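Local coordinates for putative phosphonate binding protein for ABC transporter (Prochlorococcus marinus str. MIT 9301, PDB 5LQ5) that binds inorganic phosphite strongly, and methylphosphonate and phosphate only very weakly, probably as the periplasmic solute-binding component of an ABC transporter, at residues 117-122 against 168-174; 162-166 against 189-194; 108-114 against 136-142. One frame throughout, in Å; residues are numbered along the deposited sequence. Where two conformers were deposited one is given.

Contact 1: 117-122 against 168-174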
loop_
_atom_site.group_PDB
_atom_site.type_symbol
_atom_site.label_atom_id
_atom_site.label_comp_id
_atom_site.label_asym_id
_atom_site.label_seq_id
_atom_site.Cartn_x
_atom_site.Cartn_y
_atom_site.Cartn_z
ATOM N N LEU A 117 20.464 -6.903 -14.161
ATOM C CA LEU A 117 19.363 -7.866 -14.093
ATOM C C LEU A 117 18.109 -7.180 -14.588
ATOM O O LEU A 117 18.026 -5.939 -14.621
ATOM C CB LEU A 117 19.142 -8.386 -12.677
ATOM C CG LEU A 117 20.281 -9.206 -12.056
ATOM C CD1 LEU A 117 19.871 -9.657 -10.658
ATOM C CD2 LEU A 117 20.628 -10.409 -12.915
ATOM N N ARG A 118 17.128 -7.990 -14.959
ATOM C CA ARG A 118 15.790 -7.507 -15.292
ATOM C C ARG A 118 15.025 -7.294 -13.976
ATOM O O ARG A 118 14.808 -8.245 -13.212
ATOM C CB ARG A 118 15.068 -8.495 -16.194
ATOM C CG ARG A 118 15.740 -8.698 -17.545
ATOM C CD ARG A 118 15.154 -9.895 -18.281
ATOM N NE ARG A 118 15.202 -11.066 -17.414
ATOM C CZ ARG A 118 14.412 -12.124 -17.531
ATOM N NH1 ARG A 118 13.531 -12.176 -18.490
ATOM N NH2 ARG A 118 14.499 -13.117 -16.678
ATOM N N PHE A 119 14.674 -6.047 -13.681
ATOM C CA PHE A 119 14.139 -5.667 -12.351
ATOM C C PHE A 119 12.772 -5.013 -12.531
ATOM O O PHE A 119 12.577 -4.185 -13.424
ATOM C CB PHE A 119 15.082 -4.693 -11.618
ATOM C CG PHE A 119 14.636 -4.365 -10.240
ATOM C CD1 PHE A 119 15.025 -5.156 -9.174
ATOM C CD2 PHE A 119 13.741 -3.342 -10.011
ATOM C CE1 PHE A 119 14.573 -4.902 -7.882
ATOM C CE2 PHE A 119 13.292 -3.065 -8.736
ATOM C CZ PHE A 119 13.682 -3.854 -7.674
ATOM N N THR A 120 11.820 -5.412 -11.689
ATOM C CA THR A 120 10.498 -4.748 -11.651
ATOM C C THR A 120 10.158 -4.213 -10.243
ATOM O O THR A 120 10.321 -4.884 -9.232
ATOM C CB THR A 120 9.356 -5.626 -12.165
ATOM O OG1 THR A 120 8.162 -4.833 -12.319
ATOM C CG2 THR A 120 9.062 -6.829 -11.268
ATOM N N PHE A 121 9.671 -2.996 -10.227
ATOM C CA PHE A 121 8.988 -2.417 -9.116
ATOM C C PHE A 121 7.502 -2.775 -9.195
ATOM O O PHE A 121 7.015 -3.385 -10.160
ATOM C CB PHE A 121 9.083 -0.890 -9.199
ATOM C CG PHE A 121 10.477 -0.325 -9.026
ATOM C CD1 PHE A 121 11.106 -0.318 -7.793
ATOM C CD2 PHE A 121 11.141 0.212 -10.096
ATOM C CE1 PHE A 121 12.345 0.254 -7.645
ATOM C CE2 PHE A 121 12.390 0.751 -9.953
ATOM C CZ PHE A 121 12.986 0.767 -8.743
ATOM N N GLY A 122 6.780 -2.403 -8.165
ATOM C CA GLY A 122 5.324 -2.359 -8.190
ATOM C C GLY A 122 4.800 -1.132 -8.937
ATOM O O GLY A 122 5.417 -0.662 -9.883
ATOM N N GLY A 168 9.701 -15.803 -14.129
ATOM C CA GLY A 168 10.975 -15.505 -14.833
ATOM C C GLY A 168 10.885 -14.401 -15.878
ATOM O O GLY A 168 11.844 -14.169 -16.638
ATOM N N ALA A 169 9.750 -13.695 -15.913
ATOM C CA ALA A 169 9.636 -12.500 -16.774
ATOM C C ALA A 169 10.626 -11.412 -16.342
ATOM O O ALA A 169 11.102 -10.630 -17.161
ATOM C CB ALA A 169 8.230 -11.900 -16.768
ATOM N N PHE A 170 10.845 -11.340 -15.031
ATOM C CA PHE A 170 11.879 -10.517 -14.424
ATOM C C PHE A 170 12.726 -11.386 -13.512
ATOM O O PHE A 170 12.290 -12.430 -13.036
ATOM C CB PHE A 170 11.286 -9.353 -13.645
ATOM C CG PHE A 170 10.708 -8.270 -14.531
ATOM C CD1 PHE A 170 11.434 -7.143 -14.850
ATOM C CD2 PHE A 170 9.451 -8.418 -15.070
ATOM C CE1 PHE A 170 10.914 -6.171 -15.667
ATOM C CE2 PHE A 170 8.910 -7.447 -15.895
ATOM C CZ PHE A 170 9.648 -6.321 -16.178
ATOM N N ASP A 171 13.946 -10.950 -13.293
ATOM C CA ASP A 171 14.880 -11.652 -12.402
ATOM C C ASP A 171 14.717 -11.318 -10.910
ATOM O O ASP A 171 15.069 -12.114 -10.031
ATOM C CB ASP A 171 16.319 -11.303 -12.802
ATOM C CG ASP A 171 16.656 -11.727 -14.192
ATOM O OD1 ASP A 171 16.377 -12.903 -14.525
ATOM O OD2 ASP A 171 17.216 -10.902 -14.949
ATOM N N ALA A 172 14.245 -10.102 -10.642
ATOM C CA ALA A 172 14.207 -9.546 -9.304
ATOM C C ALA A 172 13.133 -8.492 -9.228
ATOM O O ALA A 172 12.778 -7.907 -10.245
ATOM C CB ALA A 172 15.547 -8.924 -8.914
ATOM N N GLY A 173 12.670 -8.226 -8.012
ATOM C CA GLY A 173 11.714 -7.152 -7.764
ATOM C C GLY A 173 11.621 -6.779 -6.297
ATOM O O GLY A 173 12.315 -7.360 -5.455
ATOM N N ALA A 174 10.828 -5.766 -5.999
ATOM C CA ALA A 174 10.595 -5.285 -4.655
ATOM C C ALA A 174 9.145 -5.109 -4.365
ATOM O O ALA A 174 8.375 -4.668 -5.230
ATOM C CB ALA A 174 11.336 -3.980 -4.409
#
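The F170 ring carries T120 on one face: CB of T120 stands 3.7 Å from the ring centroid, almost on the ring normal, a CH-pi contact. The edge of the same ring meets the backbone of R118 and F119. The F119 ring takes CA of G173 over one face, again as a CH-pi contact; CG anti to the backbone N (chi1 -176°) carries it along the sheet face to G173. CD1 of F119 also touches CB of A172. The edge of F119 stands over one face of F121. Both oxygens of D171 lie at the edge of the R118 guanidinium, in its plane, with the carboxylate turned 56° against it. The backbone of A169 and F170 lies over one guanidinium face. NE of R118 reaches OD2 of D171 at 3.2 Å and NH2 reaches OD1 at 2.9 Å, a side-on salt bridge. NH2 also bonds O of G168, the first residue after helix 158-167, where a Schellman motif closes the helix. This grip belongs to one of two modelled R118 conformers and is less certain than the backbone bonds. R118 N bonds OD2 of D171 at 2.9 Å. Here two parallel strands, 119-121 and 172-174, begin side by side in the sheet of one lobe of this periplasmic binding protein. R118 O accepts from D171 N and A172 N. Further along, T120 N bonds A172 O at 3.0 Å. F147 stacks on F119.

Contact 2: 162-166 against 189-194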
loop_
_atom_site.group_PDB
_atom_site.type_symbol
_atom_site.label_atom_id
_atom_site.label_comp_id
_atom_site.label_asym_id
_atom_site.label_seq_id
_atom_site.Cartn_x
_atom_site.Cartn_y
_atom_site.Cartn_z
ATOM N N ILE A 162 5.242 -10.233 -7.524
ATOM C CA ILE A 162 5.550 -11.634 -7.179
ATOM C C ILE A 162 5.378 -12.498 -8.441
ATOM O O ILE A 162 6.240 -13.307 -8.764
ATOM C CB ILE A 162 4.643 -12.147 -6.038
ATOM C CG1 ILE A 162 5.036 -11.480 -4.721
ATOM C CG2 ILE A 162 4.696 -13.673 -5.951
ATOM C CD1 ILE A 162 3.996 -11.658 -3.618
ATOM N N ALA A 163 4.268 -12.304 -9.146
ATOM C CA ALA A 163 3.948 -13.186 -10.283
ATOM C C ALA A 163 4.975 -13.058 -11.408
ATOM O O ALA A 163 5.402 -14.057 -12.020
ATOM C CB ALA A 163 2.537 -12.929 -10.804
ATOM N N LEU A 164 5.439 -11.839 -11.635
ATOM C CA LEU A 164 6.420 -11.560 -12.684
ATOM C C LEU A 164 7.797 -12.141 -12.380
ATOM O O LEU A 164 8.463 -12.670 -13.260
ATOM C CB LEU A 164 6.560 -10.058 -12.914
ATOM C CG LEU A 164 5.418 -9.374 -13.663
ATOM C CD1 LEU A 164 5.579 -7.860 -13.491
ATOM C CD2 LEU A 164 5.332 -9.771 -15.139
ATOM N N VAL A 165 8.243 -12.011 -11.132
ATOM C CA VAL A 165 9.554 -12.551 -10.777
ATOM C C VAL A 165 9.432 -14.093 -10.718
ATOM O O VAL A 165 10.313 -14.807 -11.192
ATOM C CB VAL A 165 10.124 -11.961 -9.495
ATOM C CG1 VAL A 165 11.535 -12.477 -9.246
ATOM C CG2 VAL A 165 10.167 -10.435 -9.547
ATOM N N ASN A 166 8.315 -14.590 -10.180
ATOM C CA ASN A 166 8.085 -16.052 -10.084
ATOM C C ASN A 166 8.068 -16.757 -11.439
ATOM O O ASN A 166 8.563 -17.868 -11.570
ATOM C CB ASN A 166 6.782 -16.380 -9.376
ATOM C CG ASN A 166 6.754 -17.822 -8.896
ATOM O OD1 ASN A 166 7.603 -18.209 -8.101
ATOM N ND2 ASN A 166 5.807 -18.625 -9.397
ATOM N N LYS A 189 2.242 -21.783 -4.208
ATOM C CA LYS A 189 2.530 -22.055 -5.642
ATOM C C LYS A 189 2.953 -20.780 -6.418
ATOM O O LYS A 189 3.631 -20.813 -7.455
ATOM C CB LYS A 189 1.316 -22.677 -6.322
ATOM C CG LYS A 189 1.284 -22.445 -7.822
ATOM C CD LYS A 189 0.115 -23.119 -8.492
ATOM C CE LYS A 189 -1.057 -22.171 -8.646
ATOM N NZ LYS A 189 -2.012 -22.729 -9.632
ATOM N N ARG A 190 2.530 -19.646 -5.899
ATOM C CA ARG A 190 2.862 -18.366 -6.517
ATOM C C ARG A 190 4.259 -17.895 -6.207
ATOM O O ARG A 190 4.727 -16.908 -6.779
ATOM C CB ARG A 190 1.874 -17.325 -6.061
ATOM C CG ARG A 190 0.529 -17.531 -6.714
ATOM C CD ARG A 190 -0.395 -16.576 -6.053
ATOM N NE ARG A 190 -1.739 -16.596 -6.561
ATOM C CZ ARG A 190 -2.650 -15.716 -6.154
ATOM N NH1 ARG A 190 -2.329 -14.807 -5.232
ATOM N NH2 ARG A 190 -3.868 -15.745 -6.650
ATOM N N THR A 191 4.893 -18.557 -5.259
ATOM C CA THR A 191 6.203 -18.158 -4.764
ATOM C C THR A 191 7.251 -19.246 -4.887
ATOM O O THR A 191 8.352 -19.089 -4.398
ATOM C CB THR A 191 6.096 -17.656 -3.319
ATOM O OG1 THR A 191 5.580 -18.702 -2.487
ATOM C CG2 THR A 191 5.158 -16.411 -3.244
ATOM N N SER A 192 6.876 -20.341 -5.584
ATOM C CA SER A 192 7.726 -21.539 -5.763
ATOM C C SER A 192 9.115 -21.271 -6.300
ATOM O O SER A 192 10.063 -21.955 -5.958
ATOM C CB SER A 192 7.046 -22.577 -6.698
ATOM O OG SER A 192 5.822 -23.000 -6.151
ATOM N N ASN A 193 9.238 -20.265 -7.159
ATOM C CA ASN A 193 10.537 -19.969 -7.808
ATOM C C ASN A 193 11.238 -18.759 -7.257
ATOM O O ASN A 193 12.231 -18.312 -7.832
ATOM C CB ASN A 193 10.378 -19.796 -9.301
ATOM C CG ASN A 193 9.654 -20.935 -9.950
ATOM O OD1 ASN A 193 8.661 -20.743 -10.669
ATOM N ND2 ASN A 193 10.131 -22.125 -9.714
ATOM N N LEU A 194 10.764 -18.289 -6.102
ATOM C CA LEU A 194 11.288 -17.093 -5.434
ATOM C C LEU A 194 11.975 -17.305 -4.124
ATOM O O LEU A 194 11.551 -18.126 -3.294
ATOM C CB LEU A 194 10.154 -16.109 -5.120
ATOM C CG LEU A 194 9.454 -15.540 -6.324
ATOM C CD1 LEU A 194 8.414 -14.511 -5.900
ATOM C CD2 LEU A 194 10.467 -14.927 -7.274
#
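L194 packs against one side of helix 158-167, and this is the tight part of the contact. Its CD2 presses on CG1 of V165 at 3.3 Å, closer than usual for two carbons. Its CD1 lies 3.8 Å from CG2 of I162. Both helix side chains cross L194 at about a right angle. CG2 of I162 also touches CG2 of T191 and the carbonyl of R190. W180 of helix 177-186 touches L194 as well. Toward the surface the fit is looser. S192 is exposed and barely meets the helix, and the side chain of R190 leads away from it. N166 bridges the two zones. Its CG is anti to its own backbone N (chi1 -162°), which swings the amide over to the loop. CG of N166 lies 3.1 Å from O of R190, a packing contact and not a hydrogen bond. OD1 of N166 accepts N193 N at 2.8 Å, with the donor tilted 17° from the carbonyl plane. The donor lies within the type I turn T191-L194, which enters strand 194-199. With an alanine in place of N166, N193 N would probably lose its acceptor, and the turn would be freer to shift against the helix. The chemistry is thus uneven: a single hydrogen bond across the contact ties the turn to the helix, and apolar packing around L194 holds the strand start to it.

Contact 3: 108-114 against 136-142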
loop_
_atom_site.group_PDB
_atom_site.type_symbol
_atom_site.label_atom_id
_atom_site.label_comp_id
_atom_site.label_asym_id
_atom_site.label_seq_id
_atom_site.Cartn_x
_atom_site.Cartn_y
_atom_site.Cartn_z
ATOM N N ILE A 108 22.808 -3.209 2.941
ATOM C CA ILE A 108 22.282 -2.445 1.794
ATOM C C ILE A 108 23.223 -2.400 0.567
ATOM O O ILE A 108 22.772 -2.385 -0.574
ATOM C CB ILE A 108 21.891 -0.993 2.197
ATOM C CG1 ILE A 108 21.084 -0.292 1.094
ATOM C CG2 ILE A 108 23.111 -0.151 2.546
ATOM C CD1 ILE A 108 20.464 1.003 1.548
ATOM N N LYS A 109 24.532 -2.377 0.801
ATOM C CA LYS A 109 25.522 -2.284 -0.311
ATOM C C LYS A 109 25.476 -3.489 -1.282
ATOM O O LYS A 109 25.845 -3.374 -2.473
ATOM C CB LYS A 109 26.951 -2.104 0.235
ATOM C CG LYS A 109 27.170 -0.851 1.078
ATOM C CD LYS A 109 27.530 0.379 0.262
ATOM C CE LYS A 109 28.163 1.444 1.154
ATOM N NZ LYS A 109 28.621 2.635 0.391
ATOM N N GLY A 110 24.962 -4.609 -0.777
ATOM C CA GLY A 110 24.723 -5.842 -1.554
ATOM C C GLY A 110 23.715 -5.687 -2.693
ATOM O O GLY A 110 23.631 -6.514 -3.613
ATOM N N LEU A 111 22.916 -4.629 -2.635
ATOM C CA LEU A 111 21.977 -4.343 -3.741
ATOM C C LEU A 111 22.681 -4.107 -5.082
ATOM O O LEU A 111 22.064 -4.231 -6.119
ATOM C CB LEU A 111 21.079 -3.135 -3.423
ATOM C CG LEU A 111 20.045 -3.336 -2.327
ATOM C CD1 LEU A 111 19.343 -1.987 -2.086
ATOM C CD2 LEU A 111 19.044 -4.425 -2.648
ATOM N N LYS A 112 23.978 -3.786 -5.060
ATOM C CA LYS A 112 24.806 -3.752 -6.283
ATOM C C LYS A 112 24.751 -5.038 -7.107
ATOM O O LYS A 112 24.962 -5.007 -8.333
ATOM C CB LYS A 112 26.283 -3.405 -5.963
ATOM C CG LYS A 112 26.589 -1.920 -6.035
ATOM C CD LYS A 112 27.933 -1.569 -5.412
ATOM C CE LYS A 112 28.645 -0.444 -6.157
ATOM N NZ LYS A 112 27.786 0.727 -6.498
ATOM N N LYS A 113 24.473 -6.158 -6.446
ATOM C CA LYS A 113 24.330 -7.469 -7.139
ATOM C C LYS A 113 23.105 -7.505 -8.092
ATOM O O LYS A 113 22.961 -8.390 -8.919
ATOM C CB LYS A 113 24.277 -8.626 -6.135
ATOM C CG LYS A 113 25.593 -8.845 -5.383
ATOM C CD LYS A 113 25.461 -9.896 -4.300
ATOM C CE LYS A 113 26.547 -9.803 -3.235
ATOM N NZ LYS A 113 26.407 -10.857 -2.180
ATOM N N LEU A 114 22.236 -6.500 -7.997
ATOM C CA LEU A 114 21.068 -6.425 -8.899
ATOM C C LEU A 114 21.301 -5.711 -10.215
ATOM O O LEU A 114 20.442 -5.701 -11.118
ATOM C CB LEU A 114 19.866 -5.856 -8.156
ATOM C CG LEU A 114 19.464 -6.643 -6.902
ATOM C CD1 LEU A 114 18.291 -5.975 -6.210
ATOM C CD2 LEU A 114 19.120 -8.104 -7.185
ATOM N N PHE A 136 16.496 3.156 -1.531
ATOM C CA PHE A 136 17.529 2.239 -0.995
ATOM C C PHE A 136 18.521 1.782 -2.059
ATOM O O PHE A 136 19.745 1.742 -1.830
ATOM C CB PHE A 136 16.921 1.063 -0.263
ATOM C CG PHE A 136 16.107 1.441 0.950
ATOM C CD1 PHE A 136 16.618 2.268 1.949
ATOM C CD2 PHE A 136 14.817 0.966 1.070
ATOM C CE1 PHE A 136 15.839 2.601 3.052
ATOM C CE2 PHE A 136 14.036 1.292 2.167
ATOM C CZ PHE A 136 14.537 2.111 3.163
ATOM N N LEU A 137 17.999 1.479 -3.244
ATOM C CA LEU A 137 18.858 1.140 -4.395
ATOM C C LEU A 137 19.868 2.261 -4.638
ATOM O O LEU A 137 21.085 2.044 -4.769
ATOM C CB LEU A 137 18.033 0.908 -5.660
ATOM C CG LEU A 137 17.362 -0.466 -5.723
ATOM C CD1 LEU A 137 16.186 -0.460 -6.683
ATOM C CD2 LEU A 137 18.355 -1.542 -6.130
ATOM N N ASN A 138 19.355 3.481 -4.674
ATOM C CA ASN A 138 20.179 4.676 -4.906
ATOM C C ASN A 138 21.250 4.856 -3.839
ATOM O O ASN A 138 22.374 5.220 -4.148
ATOM C CB ASN A 138 19.334 5.942 -5.010
ATOM C CG ASN A 138 18.498 6.029 -6.281
ATOM O OD1 ASN A 138 18.562 5.206 -7.209
ATOM N ND2 ASN A 138 17.661 7.021 -6.302
ATOM N N GLN A 139 20.914 4.549 -2.602
ATOM C CA GLN A 139 21.896 4.614 -1.503
ATOM C C GLN A 139 23.031 3.621 -1.700
ATOM O O GLN A 139 24.166 3.909 -1.348
ATOM C CB GLN A 139 21.225 4.366 -0.170
ATOM C CG GLN A 139 20.451 5.585 0.332
ATOM C CD GLN A 139 19.928 5.420 1.738
ATOM O OE1 GLN A 139 19.560 4.319 2.157
ATOM N NE2 GLN A 139 19.886 6.521 2.484
ATOM N N ALA A 140 22.704 2.474 -2.288
ATOM C CA ALA A 140 23.717 1.442 -2.714
ATOM C C ALA A 140 24.481 1.743 -4.033
ATOM O O ALA A 140 25.303 0.931 -4.483
ATOM C CB ALA A 140 23.034 0.093 -2.844
ATOM N N GLY A 141 24.198 2.882 -4.650
ATOM C CA GLY A 141 24.781 3.250 -5.948
ATOM C C GLY A 141 24.136 2.634 -7.164
ATOM O O GLY A 141 24.718 2.683 -8.252
ATOM N N VAL A 142 22.931 2.071 -6.971
ATOM C CA VAL A 142 22.161 1.456 -8.060
ATOM C C VAL A 142 21.071 2.442 -8.509
ATOM O O VAL A 142 20.250 2.896 -7.684
ATOM C CB VAL A 142 21.536 0.089 -7.689
ATOM C CG1 VAL A 142 20.886 -0.550 -8.907
ATOM C CG2 VAL A 142 22.592 -0.831 -7.064
#
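I108 places CG1 anti to its backbone N (chi1 -168°), and chi2 is extended too, so CD1 reaches across to helix 127-139. There it lies 3.5 Å from the carbonyl oxygen of F136 and equally close to OE1 of Q139. The I108 and Q139 side chains cross at about a right angle. L111 turns CG anti to its carbonyl carbon (chi1 -69°), and CD1 comes to rest near the same F136 carbonyl. CB of L111 meets CB of A140 at 3.8 Å and CD2 of L137 at 4.2 Å. A140 is the small residue at the middle of the contact. Its methyl CB faces both O of I108, at 3.4 Å, and CB of L111. The segment 108-114 is a 3-10 run in the connection between strands 92-97 and 119-121. It packs across the C-terminal end of helix 127-139, which follows strand 119-121, in one lobe of the periplasmic binding protein fold. The helix stops at G141 in a Schellman motif with positive phi, a backbone shape that suits glycine. Beyond the glycine, V142 turns back toward the 3-10 run, and its CG2 touches L111 O and CA of K112 (3.7 Å). K112 reaches around this helix end from the exposed side. Its chain bends near its tip and brings NZ to A140 O at 3.2 Å, in the carbonyl plane and on a lone pair. The lysine is poorly ordered, so this bond is probably not rigid. On the inner side, W198 of strand 194-199 touches I108, L111 and F136. F94 of strand 92-97 touches L111, L114 and L137.

All three contacts lie in the same lobe. Contact 1 lies within the sheet: its strand residues are buried, and its R118-D171 end is partly exposed. It joins neighbouring strands by backbone bonds, ring packing and a salt bridge. Contacts 2 and 3 each hold a helix against a non-helical or 3-10 segment, mostly by aliphatic packing with one cross-bond apiece. Each has a buried apolar side and an exposed rim, K189 and S192 in contact 2, K109, K112 and Q139 in contact 3. Segment 168-174 of contact 1 follows directly on the helix 158-167 used by contact 2, and V165 packs on A172. Contact 3 meets contact 1 through L114 on F119 and A172. Contacts 2 and 3 do not touch.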